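Serine/threonine-protein kinase PknI (Mycobacterium tuberculosis, PDB 5XLL) is a membrane-spanning serine/threonine kinase that slows mycobacterial growth in the infected host, its extracellular sensor domain, the part described here, forming a dimer. Local coordinates at residues A37-C42 with V154-T159; S81-V86 with T103-L108. One frame throughout, in Å; residues are numbered along the deposited sequence.

Contact 1 (A37-C42 with V154-T159)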
loop_
_atom_site.group_PDB
_atom_site.type_symbol
_atom_site.label_atom_id
_atom_site.label_comp_id
_atom_site.label_asym_id
_atom_site.label_seq_id
_atom_site.Cartn_x
_atom_site.Cartn_y
_atom_site.Cartn_z
ATOM N N ALA B 37 -13.865 10.130 -17.376
ATOM C CA ALA B 37 -13.265 11.232 -18.122
ATOM C C ALA B 37 -12.135 11.829 -17.281
ATOM O O ALA B 37 -12.410 12.493 -16.278
ATOM C CB ALA B 37 -14.313 12.298 -18.422
ATOM N N PHE B 38 -10.879 11.608 -17.684
ATOM C CA PHE B 38 -9.726 12.125 -16.925
ATOM C C PHE B 38 -9.129 13.411 -17.484
ATOM O O PHE B 38 -9.115 13.639 -18.699
ATOM C CB PHE B 38 -8.598 11.089 -16.888
ATOM C CG PHE B 38 -8.687 10.103 -15.750
ATOM C CD1 PHE B 38 -9.397 8.922 -15.886
ATOM C CD2 PHE B 38 -8.008 10.340 -14.548
ATOM C CE1 PHE B 38 -9.439 7.986 -14.817
ATOM C CE2 PHE B 38 -8.055 9.418 -13.485
ATOM C CZ PHE B 38 -8.761 8.249 -13.629
ATOM N N ARG B 39 -8.576 14.215 -16.587
ATOM C CA ARG B 39 -7.834 15.399 -16.961
ATOM C C ARG B 39 -6.687 15.586 -15.961
ATOM O O ARG B 39 -6.871 15.338 -14.765
ATOM C CB ARG B 39 -8.783 16.599 -16.953
ATOM C CG ARG B 39 -8.136 17.958 -16.722
ATOM C CD ARG B 39 -9.220 19.021 -16.600
ATOM N NE ARG B 39 -8.680 20.275 -16.088
ATOM C CZ ARG B 39 -9.375 21.398 -15.938
ATOM N NH1 ARG B 39 -10.662 21.441 -16.273
ATOM N NH2 ARG B 39 -8.776 22.483 -15.456
ATOM N N THR B 40 -5.513 16.013 -16.439
ATOM C CA THR B 40 -4.313 16.110 -15.578
ATOM C C THR B 40 -3.737 17.522 -15.508
ATOM O O THR B 40 -3.645 18.214 -16.529
ATOM C CB THR B 40 -3.164 15.188 -16.079
ATOM O OG1 THR B 40 -3.623 13.834 -16.184
ATOM C CG2 THR B 40 -1.949 15.251 -15.132
ATOM N N SER B 41 -3.326 17.939 -14.313
ATOM C CA SER B 41 -2.632 19.216 -14.138
ATOM C C SER B 41 -1.315 19.038 -13.383
ATOM O O SER B 41 -1.317 18.746 -12.181
ATOM C CB SER B 41 -3.509 20.219 -13.386
ATOM O OG SER B 41 -4.752 20.424 -14.041
ATOM N N CYS B 42 -0.204 19.229 -14.100
ATOM C CA CYS B 42 1.146 19.070 -13.554
ATOM C C CYS B 42 1.832 20.414 -13.302
ATOM O O CYS B 42 2.052 21.188 -14.240
ATOM C CB CYS B 42 2.025 18.284 -14.531
ATOM S SG CYS B 42 1.667 16.522 -14.706
ATOM N N VAL B 154 -14.449 18.101 -16.885
ATOM C CA VAL B 154 -13.735 17.589 -15.738
ATOM C C VAL B 154 -13.212 18.785 -14.969
ATOM O O VAL B 154 -12.652 19.709 -15.562
ATOM C CB VAL B 154 -12.609 16.626 -16.148
ATOM C CG1 VAL B 154 -11.893 16.090 -14.910
ATOM C CG2 VAL B 154 -13.192 15.491 -16.970
ATOM N N PRO B 155 -13.418 18.793 -13.645
ATOM C CA PRO B 155 -12.929 19.950 -12.882
ATOM C C PRO B 155 -11.411 19.967 -12.886
ATOM O O PRO B 155 -10.797 18.927 -13.171
ATOM C CB PRO B 155 -13.414 19.672 -11.448
ATOM C CG PRO B 155 -14.415 18.537 -11.569
ATOM C CD PRO B 155 -14.018 17.756 -12.784
ATOM N N ASP B 156 -10.827 21.127 -12.585
ATOM C CA ASP B 156 -9.382 21.286 -12.414
ATOM C C ASP B 156 -8.915 20.558 -11.150
ATOM O O ASP B 156 -9.438 20.819 -10.067
ATOM C CB ASP B 156 -9.055 22.780 -12.317
ATOM C CG ASP B 156 -7.680 23.047 -11.740
ATOM O OD1 ASP B 156 -7.584 23.419 -10.541
ATOM O OD2 ASP B 156 -6.690 22.875 -12.487
ATOM N N PRO B 157 -7.948 19.627 -11.286
ATOM C CA PRO B 157 -7.486 18.848 -10.122
ATOM C C PRO B 157 -7.089 19.724 -8.918
ATOM O O PRO B 157 -7.401 19.371 -7.771
ATOM C CB PRO B 157 -6.267 18.098 -10.666
ATOM C CG PRO B 157 -6.531 17.953 -12.140
ATOM C CD PRO B 157 -7.352 19.156 -12.555
ATOM N N ALA B 158 -6.433 20.854 -9.185
ATOM C CA ALA B 158 -6.033 21.808 -8.145
ATOM C C ALA B 158 -7.213 22.483 -7.440
ATOM O O ALA B 158 -7.039 23.038 -6.353
ATOM C CB ALA B 158 -5.075 22.864 -8.715
ATOM N N THR B 159 -8.396 22.460 -8.064
ATOM C CA THR B 159 -9.628 22.869 -7.383
ATOM C C THR B 159 -9.839 21.867 -6.246
ATOM O O THR B 159 -9.419 20.710 -6.362
ATOM C CB THR B 159 -10.875 22.893 -8.327
ATOM O OG1 THR B 159 -10.583 23.655 -9.510
ATOM C CG2 THR B 159 -12.082 23.504 -7.624
#

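Contact 2 (S81-V86 with T103-L108)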
loop_
_atom_site.group_PDB
_atom_site.type_symbol
_atom_site.label_atom_id
_atom_site.label_comp_id
_atom_site.label_asym_id
_atom_site.label_seq_id
_atom_site.Cartn_x
_atom_site.Cartn_y
_atom_site.Cartn_z
ATOM N N SER B 81 -5.070 7.294 -5.600
ATOM C CA SER B 81 -6.183 8.075 -5.080
ATOM C C SER B 81 -6.145 8.155 -3.550
ATOM O O SER B 81 -5.381 7.434 -2.896
ATOM C CB SER B 81 -7.513 7.471 -5.528
ATOM O OG SER B 81 -7.834 6.276 -4.823
ATOM N N ARG B 82 -6.979 9.028 -2.986
ATOM C CA ARG B 82 -7.081 9.184 -1.533
ATOM C C ARG B 82 -7.924 8.102 -0.902
ATOM O O ARG B 82 -8.959 7.699 -1.453
ATOM C CB ARG B 82 -7.716 10.526 -1.172
ATOM C CG ARG B 82 -6.861 11.712 -1.497
ATOM C CD ARG B 82 -5.430 11.515 -1.019
ATOM N NE ARG B 82 -4.594 12.618 -1.490
ATOM C CZ ARG B 82 -4.115 12.706 -2.729
ATOM N NH1 ARG B 82 -4.386 11.748 -3.620
ATOM N NH2 ARG B 82 -3.371 13.751 -3.078
ATOM N N PRO B 83 -7.505 7.648 0.280
ATOM C CA PRO B 83 -8.264 6.630 1.002
ATOM C C PRO B 83 -9.660 7.141 1.304
ATOM O O PRO B 83 -9.794 8.219 1.893
ATOM C CB PRO B 83 -7.464 6.468 2.300
ATOM C CG PRO B 83 -6.042 6.822 1.910
ATOM C CD PRO B 83 -6.210 7.953 0.922
ATOM N N GLU B 84 -10.679 6.400 0.879
ATOM C CA GLU B 84 -12.059 6.731 1.215
ATOM C C GLU B 84 -12.477 5.853 2.371
ATOM O O GLU B 84 -12.416 4.626 2.275
ATOM C CB GLU B 84 -13.010 6.444 0.050
ATOM C CG GLU B 84 -12.559 6.950 -1.299
ATOM C CD GLU B 84 -13.149 8.300 -1.637
ATOM O OE1 GLU B 84 -13.065 8.698 -2.824
ATOM O OE2 GLU B 84 -13.688 8.960 -0.714
ATOM N N THR B 85 -12.914 6.473 3.457
ATOM C CA THR B 85 -13.463 5.709 4.563
ATOM C C THR B 85 -14.852 5.222 4.174
ATOM O O THR B 85 -15.794 6.007 4.021
ATOM C CB THR B 85 -13.469 6.504 5.897
ATOM O OG1 THR B 85 -12.115 6.694 6.326
ATOM C CG2 THR B 85 -14.217 5.733 6.978
ATOM N N VAL B 86 -14.955 3.912 3.993
ATOM C CA VAL B 86 -16.192 3.279 3.560
ATOM C C VAL B 86 -16.652 2.266 4.605
ATOM O O VAL B 86 -15.864 1.430 5.076
ATOM C CB VAL B 86 -15.991 2.543 2.219
ATOM C CG1 VAL B 86 -17.307 2.013 1.703
ATOM C CG2 VAL B 86 -15.339 3.461 1.201
ATOM N N THR B 103 -11.041 1.324 4.747
ATOM C CA THR B 103 -10.429 2.371 3.947
ATOM C C THR B 103 -10.168 1.786 2.549
ATOM O O THR B 103 -9.661 0.657 2.441
ATOM C CB THR B 103 -9.137 2.859 4.613
ATOM O OG1 THR B 103 -9.449 3.939 5.506
ATOM C CG2 THR B 103 -8.134 3.331 3.594
ATOM N N GLN B 104 -10.555 2.515 1.494
ATOM C CA GLN B 104 -10.307 2.071 0.112
ATOM C C GLN B 104 -9.612 3.108 -0.742
ATOM O O GLN B 104 -9.965 4.281 -0.703
ATOM C CB GLN B 104 -11.612 1.717 -0.591
ATOM C CG GLN B 104 -12.497 0.791 0.191
ATOM C CD GLN B 104 -13.783 0.501 -0.547
ATOM O OE1 GLN B 104 -13.998 1.004 -1.661
ATOM N NE2 GLN B 104 -14.650 -0.317 0.063
ATOM N N LEU B 105 -8.650 2.663 -1.542
ATOM C CA LEU B 105 -8.038 3.514 -2.557
ATOM C C LEU B 105 -7.694 2.704 -3.800
ATOM O O LEU B 105 -7.803 1.467 -3.796
ATOM C CB LEU B 105 -6.783 4.197 -2.027
ATOM C CG LEU B 105 -5.675 3.334 -1.407
ATOM C CD1 LEU B 105 -4.920 2.486 -2.428
ATOM C CD2 LEU B 105 -4.697 4.230 -0.624
ATOM N N LEU B 106 -7.229 3.409 -4.832
ATOM C CA LEU B 106 -6.762 2.789 -6.071
ATOM C C LEU B 106 -5.346 3.245 -6.346
ATOM O O LEU B 106 -5.054 4.452 -6.315
ATOM C CB LEU B 106 -7.642 3.210 -7.253
ATOM C CG LEU B 106 -7.222 2.711 -8.644
ATOM C CD1 LEU B 106 -7.239 1.187 -8.688
ATOM C CD2 LEU B 106 -8.160 3.275 -9.706
ATOM N N ALA B 107 -4.464 2.297 -6.635
ATOM C CA ALA B 107 -3.110 2.657 -7.040
ATOM C C ALA B 107 -2.902 2.197 -8.483
ATOM O O ALA B 107 -3.295 1.090 -8.847
ATOM C CB ALA B 107 -2.084 2.023 -6.103
ATOM N N LEU B 108 -2.284 3.037 -9.302
ATOM C CA LEU B 108 -2.143 2.738 -10.722
ATOM C C LEU B 108 -0.732 3.058 -11.253
ATOM O O LEU B 108 -0.308 4.213 -11.259
ATOM C CB LEU B 108 -3.207 3.503 -11.515
ATOM C CG LEU B 108 -4.344 2.765 -12.246
ATOM C CD1 LEU B 108 -4.863 1.534 -11.533
ATOM C CD2 LEU B 108 -5.489 3.738 -12.535
#

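Contact 1 (A37-C42 with V154-T159)
Asp-156 OD2 is approached by two groups of the strand: Ser-41 OG gives it a weak bond at 3.5 Å, and Arg-39 NH2 a salt bridge that is long at 3.6 Å. The carboxylate is reached obliquely, its plane turned 59° from the guanidinium, while OD1 accepts Thr-159 OG1 through its anti lone pair, at 3.2 Å. One aspartate thus links the strand to the type I turn 156-159. The arginine chain is extended from CG to NE and runs along the 154-156 backbone, with CG anti to the backbone N (chi1 154°). This lays one face of the guanidinium over the peptide link between Pro-155 and Asp-156, with Asp-156 CA 3.3 Å above the plane and toward its rim. Arg-39 NH1 also bonds Val-154 O at 2.7 Å, short but weak, since the N-H...O angle is only 120°. Val-154 CG2 makes an apolar contact with Ala-37 CB at 3.7 Å. Separately, Pro-157 CD comes up to Ser-41 OG at 3.3 Å, in van der Waals contact. Pro-155 and Pro-157 also touch strand 47-53, the hydrogen-bonded neighbour of 37-42. The arrangement is that of a proline-containing segment without helix or strand, following the last strand, 135-142, and packed by side chains along the outermost strand of an antiparallel sheet in the extracellular sensor domain.

Contact 2 (S81-V86 with T103-L108)
Backbone hydrogen bonds join Glu-84 and Gln-104 in both directions: Glu-84 N gives to Gln-104 O at 2.7 Å, and Gln-104 N returns a bond to Glu-84 O at 2.9 Å. They form an antiparallel hydrogen-bonded pair, followed by the non-hydrogen-bonded pair Thr-85 with Thr-103. Toward the start of 81-86, Ser-81 N reaches Leu-106 O in a nearly straight bond (167°). The answering bond comes from a side chain: Leu-106 N donates to Ser-81 OG at 2.9 Å. With chi1 at 74°, OG sits between the backbone N and the carbonyl carbon of Ser-81, and the hydroxyl oxygen stands in for a main-chain acceptor where the 81-83 backbone departs from regular strand pairing. This irregularity interrupts strand 78-91, which with strand 97-110 makes a beta hairpin in the middle of the antiparallel sheet; strand 116-124 pairs with 97-110 beyond it. Two CA-H...O contacts supplement the bonds, Pro-83 CA to Gln-104 O and Thr-103 CA to Glu-84 O. Among the apolar contacts, Pro-83 CB presses on Thr-103 CG2 at 3.5 Å, tighter than usual for two carbons. The Pro-83 ring lies side by side with Leu-105, CG to CD2 3.9 Å. A flat amide packs on a valine on the face that carries Glu-84 and Gln-104: the Gln-104 chain, extended beyond CG, crosses Val-86 at about a right angle, CD 3.8 Å from Val-86 CG2.

How the contacts relate
Both contacts reach the same antiparallel sheet, whose strands follow one another across it in chain order. Contact 1 lies at its border, where 154-159 packs by side chains on strand 36-42, whereas contact 2 joins the fourth and fifth strands, 78-91 and 97-110, about 8 Å from the centre of the chain (centre to centre). The contact centres are about 18 Å apart, and their nearest atoms, about 6 Å apart, do not touch. Along the chain, both segments of contact 2 fall between those of contact 1: the short-range hairpin pairing is enclosed by a long-range side-chain contact that brings 154-159 back to the first strand. Phe-70, on strand 70-75, touches Phe-38 of contact 1 and Ser-81 and Leu-106 of contact 2.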